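Local coordinates for protein oligogalacturonate-specific porin kdgM (Dickeya dadantii, PDB 4FQE) that forms a monomeric outer-membrane porin specific for oligogalacturonides, letting these sugars cross the outer membrane of a bacterium that needs it for full virulence, at residues A[4-9]-A[187-192]; A[109-114]-A[130-135]; A[144-149]-A[176-181]. One frame throughout, in Å; residues are numbered along the deposited sequence.

Overall arrangement
The chain begins with strand 2-9, the first of the barrel, and contact 1 closes the longest loop of the three, joining 4-9 near the start of the chain to 187-192 on the penultimate strand. Both other contacts nest inside that loop. Contact 2 pairs the successive strands 105-116 and 131-142; it is complete before contact 3 opens, where strand 146-157 is zipped to 171-180. Contacts 2 and 3 are thus in series, their centres about 25 Å apart on opposite sides of the chain's centre. Contact 3 touches contact 1 through the neighbouring strands 171-180 and 186-195, so together they illustrate sequential pairing along the wall and closure across its seam.

Contact 1: residues A[4-9]-A[187-192]; sequences DYRHEM and KPYVEV
The closure of the twelve-stranded antiparallel barrel includes a polar contact on the lumen side, where Asp4 and Arg6 of the first strand meet Tyr189 and Glu191 of the penultimate one. The two segments run in the same general direction with axes 9.2 Å apart, and strand 205-215 lies between them, so the meeting is made by side chains alone. The hydroxyl of Tyr189 donates to Asp4, OH to OD1 2.6 Å, using the syn lone pair of the carboxylate, whose plane is turned 50° from the ring. Because chi1 of Tyr189 is 65°, CG lies between backbone N and carbonyl carbon and the ring stands up from the sheet toward Asp4. The aliphatic part of Arg6 comes in beside the same phenol, its CB 3.3 Å from Tyr189 OH. Asp4 OD1 is also salt-bridged to Arg20, which should favour a charged carboxylate. Glu191 is held mainly by Arg209 and Asn175 through OE1, while Arg209 also pairs with Glu8; OE2 makes a long salt bridge to Arg6 NH1, 3.8 Å. A water bridges that gap, accepting from Arg6 NH1 at 2.7 Å and donating to Glu191 OE2 at 2.5 Å.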
loop_
_atom_site.group_PDB
_atom_site.type_symbol
_atom_site.label_atom_id
_atom_site.label_comp_id
_atom_site.label_asym_id
_atom_site.label_seq_id
_atom_site.Cartn_x
_atom_site.Cartn_y
_atom_site.Cartn_z
ATOM N N ASP A 4 -4.241 -4.388 10.029
ATOM C CA ASP A 4 -4.900 -3.335 9.307
ATOM C C ASP A 4 -6.138 -3.958 8.687
ATOM O O ASP A 4 -6.044 -4.824 7.829
ATOM C CB ASP A 4 -3.948 -2.745 8.248
ATOM C CG ASP A 4 -4.533 -1.537 7.523
ATOM O OD1 ASP A 4 -5.629 -1.611 6.956
ATOM O OD2 ASP A 4 -3.805 -0.531 7.433
ATOM N N TYR A 5 -7.295 -3.483 9.124
ATOM C CA TYR A 5 -8.542 -3.811 8.490
ATOM C C TYR A 5 -9.040 -2.669 7.609
ATOM O O TYR A 5 -8.956 -1.505 7.993
ATOM C CB TYR A 5 -9.630 -4.074 9.540
ATOM C CG TYR A 5 -11.003 -4.108 8.888
ATOM C CD1 TYR A 5 -11.387 -5.198 8.099
ATOM C CD2 TYR A 5 -11.872 -3.032 8.985
ATOM C CE1 TYR A 5 -12.631 -5.216 7.479
ATOM C CE2 TYR A 5 -13.116 -3.036 8.363
ATOM C CZ TYR A 5 -13.480 -4.137 7.611
ATOM O OH TYR A 5 -14.712 -4.136 7.006
ATOM N N ARG A 6 -9.551 -3.005 6.431
ATOM C CA ARG A 6 -9.993 -1.991 5.473
ATOM C C ARG A 6 -11.230 -2.489 4.720
ATOM O O ARG A 6 -11.290 -3.653 4.316
ATOM C CB ARG A 6 -8.861 -1.636 4.478
ATOM C CG ARG A 6 -9.164 -0.439 3.594
ATOM C CD ARG A 6 -7.999 -0.085 2.665
ATOM N NE ARG A 6 -7.914 -1.036 1.553
ATOM C CZ ARG A 6 -6.900 -1.134 0.697
ATOM N NH1 ARG A 6 -5.842 -0.341 0.794
ATOM N NH2 ARG A 6 -6.963 -2.050 -0.279
ATOM N N HIS A 7 -12.198 -1.602 4.542
ATOM C CA HIS A 7 -13.398 -1.835 3.728
ATOM C C HIS A 7 -13.384 -0.891 2.567
ATOM O O HIS A 7 -13.089 0.313 2.723
ATOM C CB HIS A 7 -14.654 -1.631 4.571
ATOM C CG HIS A 7 -15.947 -1.961 3.847
ATOM N ND1 HIS A 7 -16.425 -3.209 3.764
ATOM C CD2 HIS A 7 -16.855 -1.150 3.175
ATOM C CE1 HIS A 7 -17.567 -3.225 3.075
ATOM N NE2 HIS A 7 -17.851 -1.961 2.720
ATOM N N GLU A 8 -13.699 -1.404 1.383
ATOM C CA GLU A 8 -13.654 -0.606 0.144
ATOM C C GLU A 8 -14.973 -0.761 -0.583
ATOM O O GLU A 8 -15.512 -1.858 -0.663
ATOM C CB GLU A 8 -12.540 -1.125 -0.791
ATOM C CG GLU A 8 -12.441 -0.468 -2.172
ATOM C CD GLU A 8 -11.238 -0.978 -3.016
ATOM O OE1 GLU A 8 -11.423 -1.282 -4.217
ATOM O OE2 GLU A 8 -10.111 -1.103 -2.502
ATOM N N MET A 9 -15.452 0.323 -1.184
ATOM C CA MET A 9 -16.634 0.296 -2.053
ATOM C C MET A 9 -16.406 1.273 -3.180
ATOM O O MET A 9 -15.588 2.162 -3.045
ATOM C CB MET A 9 -17.865 0.762 -1.309
ATOM C CG MET A 9 -18.275 -0.132 -0.171
ATOM S SD MET A 9 -19.972 0.212 0.311
ATOM C CE MET A 9 -20.237 -1.175 1.420
ATOM N N LYS A 187 -4.831 3.826 14.480
ATOM C CA LYS A 187 -4.683 4.805 13.389
ATOM C C LYS A 187 -5.803 4.571 12.382
ATOM O O LYS A 187 -5.633 3.825 11.387
ATOM C CB LYS A 187 -3.273 4.694 12.720
ATOM C CG LYS A 187 -2.981 5.732 11.622
ATOM C CD LYS A 187 -1.593 5.616 10.987
ATOM C CE LYS A 187 -1.434 4.452 10.008
ATOM N NZ LYS A 187 -0.052 4.397 9.354
ATOM N N PRO A 188 -6.969 5.209 12.611
ATOM C CA PRO A 188 -8.011 5.190 11.597
ATOM C C PRO A 188 -7.640 6.030 10.388
ATOM O O PRO A 188 -6.818 6.917 10.508
ATOM C CB PRO A 188 -9.217 5.788 12.323
ATOM C CG PRO A 188 -8.651 6.652 13.376
ATOM C CD PRO A 188 -7.428 5.881 13.842
ATOM N N TYR A 189 -8.222 5.685 9.235
ATOM C CA TYR A 189 -7.993 6.380 8.013
ATOM C C TYR A 189 -9.094 6.222 6.986
ATOM O O TYR A 189 -9.889 5.315 7.047
ATOM C CB TYR A 189 -6.659 5.936 7.414
ATOM C CG TYR A 189 -6.630 4.474 6.999
ATOM C CD1 TYR A 189 -6.178 3.486 7.857
ATOM C CD2 TYR A 189 -7.045 4.099 5.740
ATOM C CE1 TYR A 189 -6.140 2.149 7.457
ATOM C CE2 TYR A 189 -7.030 2.784 5.331
ATOM C CZ TYR A 189 -6.571 1.808 6.178
ATOM O OH TYR A 189 -6.591 0.477 5.713
ATOM N N VAL A 190 -9.107 7.148 6.044
ATOM C CA VAL A 190 -10.036 7.182 4.931
ATOM C C VAL A 190 -9.265 7.462 3.641
ATOM O O VAL A 190 -8.195 8.114 3.655
ATOM C CB VAL A 190 -11.150 8.236 5.128
ATOM C CG1 VAL A 190 -10.614 9.661 5.273
ATOM C CG2 VAL A 190 -12.109 8.186 3.955
ATOM N N GLU A 191 -9.763 6.922 2.532
ATOM C CA GLU A 191 -9.178 7.183 1.222
ATOM C C GLU A 191 -10.263 7.418 0.228
ATOM O O GLU A 191 -11.313 6.793 0.292
ATOM C CB GLU A 191 -8.321 6.000 0.717
ATOM C CG GLU A 191 -7.354 5.425 1.738
ATOM C CD GLU A 191 -6.638 4.182 1.259
ATOM O OE1 GLU A 191 -6.144 4.176 0.092
ATOM O OE2 GLU A 191 -6.551 3.213 2.072
ATOM N N VAL A 192 -9.999 8.325 -0.701
ATOM C CA VAL A 192 -10.906 8.560 -1.822
ATOM C C VAL A 192 -10.049 8.589 -3.054
ATOM O O VAL A 192 -9.029 9.315 -3.110
ATOM C CB VAL A 192 -11.667 9.874 -1.686
ATOM C CG1 VAL A 192 -12.689 10.021 -2.812
ATOM C CG2 VAL A 192 -12.308 9.916 -0.315
HETATM O O HOH W 1 -4.875 1.378 2.573
#

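Contact 2: residues A[109-114]-A[130-135]; sequences LRYRPY and KGYTLT. With C8E ((hydroxyethyloxy)tri(ethyloxy)octane), chain E; C8E ((hydroxyethyloxy)tri(ethyloxy)octane), chain H.
Arg110 leaves its strand with CG anti to the backbone N (chi1 -177°) and then bends at chi3 (61°), which lays its guanidinium alongside the Thr135 side chain; NH2 donates to Thr135 OG1 at 3.2 Å, the oxygen lying slightly out of the guanidinium plane. Arg112, in the conformer described here, repeats the shape beside Thr133, and the two guanidinium groups overlap face to face with an offset. Such arginines on the lumen side are consistent with a pore for anionic oligogalacturonides. One water is gripped by four protein atoms: it accepts from Arg110 NE, donates to Arg110 O and to Thr135 OG1 (2.6 Å), and bonds Thr133 OG1. A second water ties Arg112 O (2.7 Å) to the same threonine hydroxyl. Beneath them runs an antiparallel ladder, with hydrogen-bonded pairs Arg110-Thr135, Arg112-Thr133 and Tyr114-Gly131, pinched at the non-hydrogen-bonded pair Pro113-Tyr132, CA to CA 3.7 Å. At the last pair, chi1 of 62° folds the Tyr114 ring over glycine, Gly131 CA 3.8 Å from the ring centroid: a CH-pi contact over the face of the ring. On the other face Tyr111 CE1 meets Tyr132 CB at 3.6 Å, while Leu134 CD1 packs on Tyr111 CB; one detergent lies along Tyr111 and Leu134, and C1 of another is 3.4 Å from Pro113 CD. The hairpin is flanked by strand 90-100, where Tyr94 and Arg96 touch Arg110, and by strand 146-157, whose Glu153 bonds Thr135 OG1 and whose Tyr154 meets Tyr132.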
loop_
_atom_site.group_PDB
_atom_site.type_symbol
_atom_site.label_atom_id
_atom_site.label_comp_id
_atom_site.label_asym_id
_atom_site.label_seq_id
_atom_site.Cartn_x
_atom_site.Cartn_y
_atom_site.Cartn_z
ATOM N N LEU A 109 8.756 6.180 -5.124
ATOM C CA LEU A 109 8.404 5.669 -6.414
ATOM C C LEU A 109 8.632 4.153 -6.367
ATOM O O LEU A 109 9.649 3.676 -5.847
ATOM C CB LEU A 109 9.219 6.340 -7.517
ATOM C CG LEU A 109 8.842 5.982 -8.958
ATOM C CD1 LEU A 109 7.448 6.472 -9.293
ATOM C CD2 LEU A 109 9.849 6.519 -9.967
ATOM N N ARG A 110 7.634 3.423 -6.855
ATOM C CA ARG A 110 7.675 1.955 -6.864
ATOM C C ARG A 110 7.446 1.448 -8.263
ATOM O O ARG A 110 6.476 1.835 -8.892
ATOM C CB ARG A 110 6.607 1.354 -5.924
ATOM C CG ARG A 110 6.688 -0.200 -5.858
ATOM C CD ARG A 110 5.618 -0.783 -4.931
ATOM N NE ARG A 110 4.299 -0.427 -5.455
ATOM C CZ ARG A 110 3.149 -0.608 -4.827
ATOM N NH1 ARG A 110 3.114 -1.204 -3.632
ATOM N NH2 ARG A 110 2.026 -0.191 -5.409
ATOM N N TYR A 111 8.336 0.561 -8.728
ATOM C CA TYR A 111 8.134 -0.229 -9.954
ATOM C C TYR A 111 7.791 -1.667 -9.556
ATOM O O TYR A 111 8.535 -2.304 -8.819
ATOM C CB TYR A 111 9.379 -0.198 -10.852
ATOM C CG TYR A 111 9.298 -1.123 -12.056
ATOM C CD1 TYR A 111 8.335 -0.938 -13.047
ATOM C CD2 TYR A 111 10.179 -2.175 -12.193
ATOM C CE1 TYR A 111 8.262 -1.791 -14.128
ATOM C CE2 TYR A 111 10.109 -3.041 -13.271
ATOM C CZ TYR A 111 9.155 -2.826 -14.239
ATOM O OH TYR A 111 9.117 -3.712 -15.281
ATOM N N ARG A 112 6.625 -2.133 -10.006
ATOM C CA ARG A 112 6.117 -3.445 -9.636
ATOM C C ARG A 112 5.554 -4.178 -10.855
ATOM O O ARG A 112 4.354 -4.051 -11.170
ATOM C CB ARG A 112 5.049 -3.302 -8.539
ATOM C CG ARG A 112 4.494 -4.612 -7.993
ATOM C CD ARG A 112 3.569 -4.399 -6.802
ATOM N NE ARG A 112 2.300 -3.766 -7.165
ATOM C CZ ARG A 112 1.288 -3.580 -6.323
ATOM N NH1 ARG A 112 1.386 -3.980 -5.065
ATOM N NH2 ARG A 112 0.168 -3.000 -6.735
ATOM N N PRO A 113 6.382 -4.977 -11.525
ATOM C CA PRO A 113 5.815 -5.749 -12.600
ATOM C C PRO A 113 4.869 -6.803 -12.017
ATOM O O PRO A 113 4.932 -7.096 -10.818
ATOM C CB PRO A 113 7.034 -6.371 -13.292
ATOM C CG PRO A 113 8.116 -6.340 -12.298
ATOM C CD PRO A 113 7.842 -5.182 -11.396
ATOM N N TYR A 114 3.961 -7.317 -12.836
ATOM C CA TYR A 114 3.098 -8.409 -12.404
ATOM C C TYR A 114 3.156 -9.511 -13.450
ATOM O O TYR A 114 3.194 -9.258 -14.644
ATOM C CB TYR A 114 1.650 -7.949 -12.101
ATOM C CG TYR A 114 0.857 -7.364 -13.249
ATOM C CD1 TYR A 114 0.197 -8.188 -14.162
ATOM C CD2 TYR A 114 0.729 -5.987 -13.397
ATOM C CE1 TYR A 114 -0.545 -7.650 -15.204
ATOM C CE2 TYR A 114 0.001 -5.430 -14.444
ATOM C CZ TYR A 114 -0.648 -6.260 -15.329
ATOM O OH TYR A 114 -1.374 -5.714 -16.364
ATOM N N LYS A 130 0.609 -10.292 -18.054
ATOM C CA LYS A 130 1.681 -9.545 -17.407
ATOM C C LYS A 130 1.690 -8.056 -17.773
ATOM O O LYS A 130 1.115 -7.631 -18.765
ATOM C CB LYS A 130 3.056 -10.140 -17.712
ATOM C CG LYS A 130 3.354 -10.331 -19.181
ATOM C CD LYS A 130 4.221 -11.562 -19.420
ATOM C CE LYS A 130 3.502 -12.857 -19.056
ATOM N NZ LYS A 130 4.106 -14.060 -19.710
ATOM N N GLY A 131 2.381 -7.291 -16.953
ATOM C CA GLY A 131 2.410 -5.846 -17.095
ATOM C C GLY A 131 3.225 -5.272 -15.963
ATOM O O GLY A 131 4.087 -5.943 -15.376
ATOM N N TYR A 132 2.936 -4.031 -15.635
ATOM C CA TYR A 132 3.576 -3.431 -14.499
ATOM C C TYR A 132 2.767 -2.278 -13.962
ATOM O O TYR A 132 1.953 -1.683 -14.684
ATOM C CB TYR A 132 4.989 -2.974 -14.884
ATOM C CG TYR A 132 5.059 -1.840 -15.887
ATOM C CD1 TYR A 132 5.004 -0.511 -15.465
ATOM C CD2 TYR A 132 5.229 -2.083 -17.244
ATOM C CE1 TYR A 132 5.085 0.539 -16.370
ATOM C CE2 TYR A 132 5.329 -1.026 -18.159
ATOM C CZ TYR A 132 5.250 0.269 -17.709
ATOM O OH TYR A 132 5.335 1.339 -18.589
ATOM N N THR A 133 2.975 -1.976 -12.689
ATOM C CA THR A 133 2.557 -0.688 -12.166
ATOM C C THR A 133 3.732 0.200 -11.773
ATOM O O THR A 133 4.796 -0.280 -11.382
ATOM C CB THR A 133 1.593 -0.829 -10.989
ATOM O OG1 THR A 133 2.246 -1.522 -9.923
ATOM C CG2 THR A 133 0.360 -1.602 -11.436
ATOM N N LEU A 134 3.512 1.508 -11.903
ATOM C CA LEU A 134 4.448 2.512 -11.436
ATOM C C LEU A 134 3.627 3.435 -10.529
ATOM O O LEU A 134 2.627 4.043 -10.965
ATOM C CB LEU A 134 5.074 3.242 -12.620
ATOM C CG LEU A 134 6.340 4.075 -12.382
ATOM C CD1 LEU A 134 7.516 3.230 -11.923
ATOM C CD2 LEU A 134 6.773 4.858 -13.642
ATOM N N THR A 135 4.025 3.492 -9.264
ATOM C CA THR A 135 3.252 4.141 -8.219
ATOM C C THR A 135 4.129 5.212 -7.604
ATOM O O THR A 135 5.252 4.943 -7.190
ATOM C CB THR A 135 2.851 3.130 -7.141
ATOM O OG1 THR A 135 2.170 2.039 -7.758
ATOM C CG2 THR A 135 1.924 3.778 -6.109
HETATM C C1 C8E E . 13.688 4.816 -6.913
HETATM C C2 C8E E . 14.216 3.582 -7.619
HETATM C C3 C8E E . 13.107 2.603 -7.992
HETATM C C4 C8E E . 12.079 3.235 -8.918
HETATM C C5 C8E E . 11.842 2.424 -10.187
HETATM C C6 C8E E . 13.064 2.441 -11.116
HETATM C C7 C8E E . 12.771 2.526 -12.624
HETATM C C8 C8E E . 11.345 2.885 -13.042
HETATM O O9 C8E E . 11.199 2.871 -14.467
HETATM C C10 C8E E . 9.897 3.259 -14.925
HETATM C C11 C8E E . 9.397 2.356 -16.048
HETATM O O12 C8E E . 8.530 3.100 -16.919
HETATM C C13 C8E E . 9.231 3.756 -17.986
HETATM C C14 C8E E . 8.542 5.047 -18.435
HETATM O O15 C8E E . 8.114 5.840 -17.315
HETATM C C16 C8E E . 6.820 6.413 -17.534
HETATM C C17 C8E E . 6.430 7.382 -16.413
HETATM O O18 C8E E . 5.006 7.559 -16.379
HETATM C C19 C8E E . 4.469 8.234 -17.521
HETATM C C20 C8E E . 3.811 7.227 -18.466
HETATM O O21 C8E E . 4.359 7.279 -19.790
HETATM C C1 C8E H . 10.858 -5.111 -9.938
HETATM C C2 C8E H . 12.022 -5.984 -10.331
HETATM C C3 C8E H . 13.270 -5.490 -9.615
HETATM C C4 C8E H . 13.126 -5.595 -8.102
HETATM C C5 C8E H . 14.021 -6.664 -7.509
HETATM C C6 C8E H . 13.345 -8.021 -7.624
HETATM C C7 C8E H . 12.771 -8.492 -6.297
HETATM C C8 C8E H . 12.383 -9.968 -6.359
HETATM O O9 C8E H . 13.473 -10.783 -5.918
HETATM C C10 C8E H . 13.207 -12.188 -5.993
HETATM C C11 C8E H . 13.856 -12.893 -4.801
HETATM O O12 C8E H . 12.906 -13.185 -3.776
HETATM C C13 C8E H . 13.466 -13.346 -2.468
HETATM C C14 C8E H . 13.535 -12.000 -1.743
HETATM O O15 C8E H . 12.963 -12.047 -0.427
HETATM C C16 C8E H . 13.684 -11.318 0.584
HETATM C C17 C8E H . 13.397 -9.821 0.562
HETATM O O18 C8E H . 14.375 -9.143 -0.239
HETATM C C19 C8E H . 13.867 -8.646 -1.476
HETATM C C20 C8E H . 14.774 -9.051 -2.630
HETATM O O21 C8E H . 14.009 -9.590 -3.712
HETATM O O HOH W 2 3.871 0.168 -8.307
HETATM O O HOH W 3 1.833 -4.316 -10.112
#

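Contact 3: residues A[144-149]-A[176-181]; sequences KDYTIG and VKLSYK. With C8E ((hydroxyethyloxy)tri(ethyloxy)octane), chain I.
Asp145 O accepts two hydrogen bonds, from Lys181 N, 2.8 Å away on a nearly straight bond, and from a bridging water at 3.0 Å; Tyr180 adds a CA-H...O contact. The same water reaches across the strands, bonding Ser179 OG at 2.6 Å and Thr147 OG1, which is also paired with Thr141 of the preceding strand. Four further backbone bonds, two each for the hydrogen-bonded pairs Thr147-Ser179 and Gly149-Lys177, complete an antiparallel ladder in the barrel wall. On the opposite face Tyr146 and Tyr180 occupy a non-hydrogen-bonded pair. Their chi1 angles differ, -68° for Tyr146 and 177° for Tyr180, and this difference swings the two rings together: CD1 of Tyr180 sits 3.2 Å above the centre of the Tyr146 ring, while Tyr146 OH lies over the rim of the other. With the planes 32° apart, the rings overlap obliquely. Phe142 meets Tyr146 as well, extending the aromatic patch. Further along, Ile148 CD1 fits against Val176 CG1 at 3.7 Å and approaches Leu178 CB, and a detergent molecule lies on the outside, its C4 3.7 Å from Ile148 CG2. Asp145 OD1 and Lys181 NZ, of opposite charge, stay 4.1 Å apart, too far for a salt bridge. Taken together, a polar, water-bridged inner face and an apolar outer one, touched by detergent at Ile148 and Val176, with tyrosines at the strand ends, are the chemistry of an outer-membrane barrel strand pair, whose ring pair probably lies toward the edge of the lipid-facing belt.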
loop_
_atom_site.group_PDB
_atom_site.type_symbol
_atom_site.label_atom_id
_atom_site.label_comp_id
_atom_site.label_asym_id
_atom_site.label_seq_id
_atom_site.Cartn_x
_atom_site.Cartn_y
_atom_site.Cartn_z
ATOM N N LYS A 144 1.550 16.647 14.264
ATOM C CA LYS A 144 2.071 15.425 14.858
ATOM C C LYS A 144 1.337 14.165 14.377
ATOM O O LYS A 144 1.981 13.248 13.926
ATOM C CB LYS A 144 2.077 15.515 16.397
ATOM C CG LYS A 144 3.275 16.232 17.016
ATOM C CD LYS A 144 4.062 17.117 16.057
ATOM C CE LYS A 144 5.281 17.731 16.731
ATOM N NZ LYS A 144 6.163 18.478 15.770
ATOM N N ASP A 145 0.005 14.138 14.435
ATOM C CA ASP A 145 -0.735 12.861 14.309
ATOM C C ASP A 145 -1.471 12.622 12.996
ATOM O O ASP A 145 -1.990 11.510 12.767
ATOM C CB ASP A 145 -1.729 12.764 15.463
ATOM C CG ASP A 145 -1.049 12.840 16.809
ATOM O OD1 ASP A 145 0.059 12.314 16.939
ATOM O OD2 ASP A 145 -1.616 13.417 17.742
ATOM N N TYR A 146 -1.576 13.661 12.163
ATOM C CA TYR A 146 -2.181 13.509 10.843
ATOM C C TYR A 146 -1.191 13.232 9.724
ATOM O O TYR A 146 -0.068 13.767 9.703
ATOM C CB TYR A 146 -2.959 14.758 10.474
ATOM C CG TYR A 146 -4.155 14.962 11.304
ATOM C CD1 TYR A 146 -5.368 14.378 10.950
ATOM C CD2 TYR A 146 -4.095 15.730 12.453
ATOM C CE1 TYR A 146 -6.493 14.568 11.724
ATOM C CE2 TYR A 146 -5.221 15.932 13.226
ATOM C CZ TYR A 146 -6.417 15.358 12.857
ATOM O OH TYR A 146 -7.537 15.549 13.622
ATOM N N THR A 147 -1.623 12.416 8.764
ATOM C CA THR A 147 -0.890 12.266 7.528
ATOM C C THR A 147 -1.831 12.399 6.360
ATOM O O THR A 147 -2.883 11.723 6.308
ATOM C CB THR A 147 -0.166 10.906 7.458
ATOM O OG1 THR A 147 0.711 10.793 8.581
ATOM C CG2 THR A 147 0.627 10.770 6.159
ATOM N N ILE A 148 -1.473 13.267 5.416
ATOM C CA ILE A 148 -2.203 13.312 4.137
ATOM C C ILE A 148 -1.259 12.753 3.061
ATOM O O ILE A 148 -0.085 13.162 2.972
ATOM C CB ILE A 148 -2.724 14.734 3.809
ATOM C CG1 ILE A 148 -3.625 14.764 2.549
ATOM C CG2 ILE A 148 -1.571 15.729 3.623
ATOM C CD1 ILE A 148 -5.098 14.410 2.748
ATOM N N GLY A 149 -1.769 11.828 2.254
ATOM C CA GLY A 149 -0.985 11.190 1.196
ATOM C C GLY A 149 -1.642 11.239 -0.160
ATOM O O GLY A 149 -2.845 10.958 -0.269
ATOM N N VAL A 176 -6.185 9.796 -2.673
ATOM C CA VAL A 176 -5.881 10.597 -1.491
ATOM C C VAL A 176 -6.265 9.865 -0.203
ATOM O O VAL A 176 -7.394 9.399 -0.039
ATOM C CB VAL A 176 -6.627 11.934 -1.545
ATOM C CG1 VAL A 176 -6.247 12.793 -0.358
ATOM C CG2 VAL A 176 -6.352 12.651 -2.861
ATOM N N LYS A 177 -5.326 9.783 0.723
ATOM C CA LYS A 177 -5.523 9.067 1.973
ATOM C C LYS A 177 -5.266 10.052 3.090
ATOM O O LYS A 177 -4.298 10.843 3.038
ATOM C CB LYS A 177 -4.536 7.908 2.109
ATOM C CG LYS A 177 -4.623 7.118 3.419
ATOM C CD LYS A 177 -3.585 5.973 3.452
ATOM C CE LYS A 177 -3.890 4.848 4.425
ATOM N NZ LYS A 177 -2.758 3.846 4.567
ATOM N N LEU A 178 -6.138 10.028 4.092
ATOM C CA LEU A 178 -5.945 10.830 5.285
ATOM C C LEU A 178 -5.988 9.908 6.501
ATOM O O LEU A 178 -6.958 9.192 6.715
ATOM C CB LEU A 178 -7.049 11.904 5.359
ATOM C CG LEU A 178 -7.105 12.747 6.629
ATOM C CD1 LEU A 178 -5.848 13.620 6.753
ATOM C CD2 LEU A 178 -8.355 13.610 6.624
ATOM N N SER A 179 -4.925 9.908 7.289
ATOM C CA SER A 179 -4.840 9.054 8.452
ATOM C C SER A 179 -4.635 9.904 9.715
ATOM O O SER A 179 -4.062 10.977 9.661
ATOM C CB SER A 179 -3.713 8.003 8.232
ATOM O OG SER A 179 -2.457 8.510 8.595
ATOM N N TYR A 180 -5.090 9.391 10.849
ATOM C CA TYR A 180 -4.949 10.056 12.119
ATOM C C TYR A 180 -4.542 9.039 13.186
ATOM O O TYR A 180 -5.233 8.044 13.433
ATOM C CB TYR A 180 -6.264 10.751 12.493
ATOM C CG TYR A 180 -6.246 11.429 13.852
ATOM C CD1 TYR A 180 -5.393 12.489 14.105
ATOM C CD2 TYR A 180 -7.093 11.019 14.874
ATOM C CE1 TYR A 180 -5.374 13.118 15.340
ATOM C CE2 TYR A 180 -7.059 11.625 16.104
ATOM C CZ TYR A 180 -6.198 12.688 16.324
ATOM O OH TYR A 180 -6.186 13.295 17.551
ATOM N N LYS A 181 -3.380 9.293 13.779
ATOM C CA LYS A 181 -2.862 8.528 14.889
ATOM C C LYS A 181 -3.630 8.950 16.139
ATOM O O LYS A 181 -3.280 9.911 16.814
ATOM C CB LYS A 181 -1.338 8.775 15.012
ATOM C CG LYS A 181 -0.652 7.931 16.054
ATOM C CD LYS A 181 0.830 8.236 16.169
ATOM C CE LYS A 181 1.402 7.813 17.522
ATOM N NZ LYS A 181 2.079 8.981 18.161
HETATM C C1 C8E I . 1.834 17.998 0.809
HETATM C C2 C8E I . 1.328 17.247 -0.409
HETATM C C3 C8E I . 0.473 16.023 -0.058
HETATM C C4 C8E I . -1.025 16.339 -0.036
HETATM C C5 C8E I . -1.732 16.094 -1.368
HETATM C C6 C8E I . -3.212 15.756 -1.169
HETATM C C7 C8E I . -4.137 16.388 -2.204
HETATM C C8 C8E I . -3.753 15.965 -3.617
HETATM O O9 C8E I . -4.891 15.996 -4.486
HETATM C C10 C8E I . -4.594 15.615 -5.832
HETATM C C11 C8E I . -5.524 14.470 -6.191
HETATM O O12 C8E I . -6.055 14.656 -7.497
HETATM C C13 C8E I . -7.259 13.912 -7.648
HETATM C C14 C8E I . -7.780 14.107 -9.056
HETATM O O15 C8E I . -9.083 13.517 -9.143
HETATM C C16 C8E I . -9.280 12.873 -10.395
HETATM C C17 C8E I . -10.413 13.546 -11.141
HETATM O O18 C8E I . -10.929 12.609 -12.090
HETATM C C19 C8E I . -12.056 13.135 -12.795
HETATM C C20 C8E I . -13.334 12.728 -12.071
HETATM O O21 C8E I . -13.876 11.529 -12.640
HETATM O O HOH W 4 -1.231 9.521 10.631
#